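Local coordinates for protein probable phospholipase A2 homolog 2 (Oryza sativa, PDB 2WG9) that probably catalyses the calcium-dependent hydrolysis of the 2-acyl ester of membrane phospholipids, releasing a lysophospholipid and a free fatty acid, at residues Pro32-Gly37 against Gly103-Val108. Sequence-based numbering, arbitrary orientation.
Sequences PLLRYG and GQTASV
Leu34 and Tyr36, where a loop runs into the short strand 35-37, face Thr105 and Val108 on the opening turns of helix 102-125, the backbones coming nearest at Tyr36 and Thr105 with CA atoms 8.3 Å apart. The methyl CG2 of Thr105 is the hub. Tyr36 CD1 lies 3.6 Å from Thr105 CG2, the ring meeting the methyl obliquely. Leu34 is modelled in two conformers, and its contacts hold for one of them; in that copy Leu34 CD1 reaches Thr105 CG2 at 3.8 Å. In Thr105, chi1 of -64° sets OG1 beside the backbone N and leaves CG2 anti to it, which turns the methyl to this hydrophobic side while the hydroxyl hydrogen-bonds to Asn101 O, one turn back in the chain. One turn further along the helix, Val108 CG1 meets Leu34 CD1 of the same conformer at 4.0 Å, the two side chains lying antiparallel.

In this secreted phospholipase A2 the contact sets the chain that leads into the calcium-binding loop, with its ligands Tyr39, Gly41 and Tyr44, against the C-terminal helix. Leu34 also touches the bound octanoate, consistent with a place at the edge of the site where the fatty acyl chain lies.

The CA-CB bond of Tyr36 points toward the helix, and with CG anti to the backbone N (chi1 178°) the CD1 side of the ring comes up to the Thr105 methyl. Its far end is polar: OH hydrogen-bonds to Asp54 OD2. An alanine here is likely to open a gap beside the Thr105 methyl and leave the Asp54 carboxylate without its phenol partner. Leu56, from helix 55-68, packs on both Tyr36 and Thr105, bringing a third element of the fold against this pair.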
loop_
_atom_site.group_PDB
_atom_site.type_symbol
_atom_site.label_atom_id
_atom_site.label_comp_id
_atom_site.label_asym_id
_atom_site.label_seq_id
_atom_site.Cartn_x
_atom_site.Cartn_y
_atom_site.Cartn_z
ATOM N N PRO A 32 -3.699 -11.182 -1.378
ATOM C CA PRO A 32 -4.533 -10.757 -2.514
ATOM C C PRO A 32 -5.853 -10.080 -2.128
ATOM O O PRO A 32 -6.435 -9.385 -2.954
ATOM C CB PRO A 32 -4.819 -12.070 -3.265
ATOM C CG PRO A 32 -3.839 -13.070 -2.720
ATOM C CD PRO A 32 -3.605 -12.655 -1.304
ATOM N N LEU A 33 -6.316 -10.278 -0.892
ATOM C CA LEU A 33 -7.609 -9.754 -0.450
ATOM C C LEU A 33 -7.509 -8.654 0.620
ATOM O O LEU A 33 -8.509 -8.018 0.962
ATOM C CB LEU A 33 -8.504 -10.897 0.064
ATOM C CG LEU A 33 -8.948 -11.983 -0.920
ATOM C CD1 LEU A 33 -9.843 -12.987 -0.214
ATOM C CD2 LEU A 33 -9.650 -11.399 -2.157
ATOM N N LEU A 34 -6.304 -8.445 1.138
ATOM C CA LEU A 34 -6.046 -7.452 2.182
ATOM C C LEU A 34 -6.671 -6.095 1.837
ATOM O O LEU A 34 -6.493 -5.593 0.724
ATOM C CB LEU A 34 -4.529 -7.310 2.376
ATOM C CG LEU A 34 -3.935 -6.651 3.626
ATOM C CD1 LEU A 34 -2.576 -7.269 3.931
ATOM C CD2 LEU A 34 -3.809 -5.145 3.471
ATOM N N ARG A 35 -7.405 -5.522 2.791
ATOM C CA ARG A 35 -7.861 -4.136 2.708
ATOM C C ARG A 35 -7.694 -3.491 4.075
ATOM O O ARG A 35 -8.356 -3.876 5.039
ATOM C CB ARG A 35 -9.311 -4.029 2.228
ATOM C CG ARG A 35 -9.468 -4.351 0.768
ATOM C CD ARG A 35 -10.863 -4.103 0.287
ATOM N NE ARG A 35 -10.952 -4.335 -1.149
ATOM C CZ ARG A 35 -12.093 -4.409 -1.829
ATOM N NH1 ARG A 35 -13.258 -4.269 -1.206
ATOM N NH2 ARG A 35 -12.062 -4.626 -3.137
ATOM N N TYR A 36 -6.799 -2.509 4.140
ATOM C CA TYR A 36 -6.380 -1.900 5.397
ATOM C C TYR A 36 -6.339 -0.391 5.199
ATOM O O TYR A 36 -5.726 0.100 4.239
ATOM C CB TYR A 36 -4.995 -2.449 5.771
ATOM C CG TYR A 36 -4.357 -1.897 7.017
ATOM C CD1 TYR A 36 -4.241 -2.681 8.173
ATOM C CD2 TYR A 36 -3.821 -0.605 7.037
ATOM C CE1 TYR A 36 -3.630 -2.180 9.320
ATOM C CE2 TYR A 36 -3.217 -0.096 8.176
ATOM C CZ TYR A 36 -3.121 -0.884 9.311
ATOM O OH TYR A 36 -2.515 -0.369 10.435
ATOM N N GLY A 37 -6.986 0.335 6.114
ATOM C CA GLY A 37 -7.112 1.787 5.998
ATOM C C GLY A 37 -7.916 2.118 4.754
ATOM O O GLY A 37 -8.816 1.358 4.377
ATOM N N GLY A 103 1.901 -4.324 12.833
ATOM C CA GLY A 103 3.171 -4.966 12.497
ATOM C C GLY A 103 2.998 -6.191 11.623
ATOM O O GLY A 103 3.747 -6.392 10.677
ATOM N N GLN A 104 2.003 -7.007 11.953
ATOM C CA GLN A 104 1.665 -8.191 11.169
ATOM C C GLN A 104 1.273 -7.849 9.725
ATOM O O GLN A 104 1.806 -8.433 8.783
ATOM C CB GLN A 104 0.544 -8.967 11.850
ATOM C CG GLN A 104 0.265 -10.332 11.241
ATOM C CD GLN A 104 -0.935 -11.031 11.865
ATOM O OE1 GLN A 104 -1.903 -10.390 12.297
ATOM N NE2 GLN A 104 -0.883 -12.360 11.903
ATOM N N THR A 105 0.339 -6.909 9.560
ATOM C CA THR A 105 -0.122 -6.497 8.229
ATOM C C THR A 105 1.023 -5.891 7.423
ATOM O O THR A 105 1.164 -6.172 6.233
ATOM C CB THR A 105 -1.322 -5.513 8.314
ATOM O OG1 THR A 105 -2.441 -6.184 8.908
ATOM C CG2 THR A 105 -1.736 -5.013 6.922
ATOM N N ALA A 106 1.852 -5.078 8.074
ATOM C CA ALA A 106 2.993 -4.471 7.399
ATOM C C ALA A 106 3.957 -5.536 6.871
ATOM O O ALA A 106 4.517 -5.383 5.780
ATOM C CB ALA A 106 3.719 -3.511 8.325
ATOM N N SER A 107 4.135 -6.615 7.642
ATOM C CA SER A 107 5.028 -7.697 7.238
ATOM C C SER A 107 4.483 -8.447 6.020
ATOM O O SER A 107 5.251 -8.862 5.143
ATOM C CB SER A 107 5.283 -8.658 8.400
ATOM O OG SER A 107 6.148 -9.703 7.993
ATOM N N VAL A 108 3.160 -8.603 5.961
ATOM C CA VAL A 108 2.503 -9.233 4.806
ATOM C C VAL A 108 2.679 -8.367 3.544
ATOM O O VAL A 108 3.038 -8.870 2.469
ATOM C CB VAL A 108 1.005 -9.557 5.094
ATOM C CG1 VAL A 108 0.298 -10.108 3.849
ATOM C CG2 VAL A 108 0.882 -10.559 6.259
#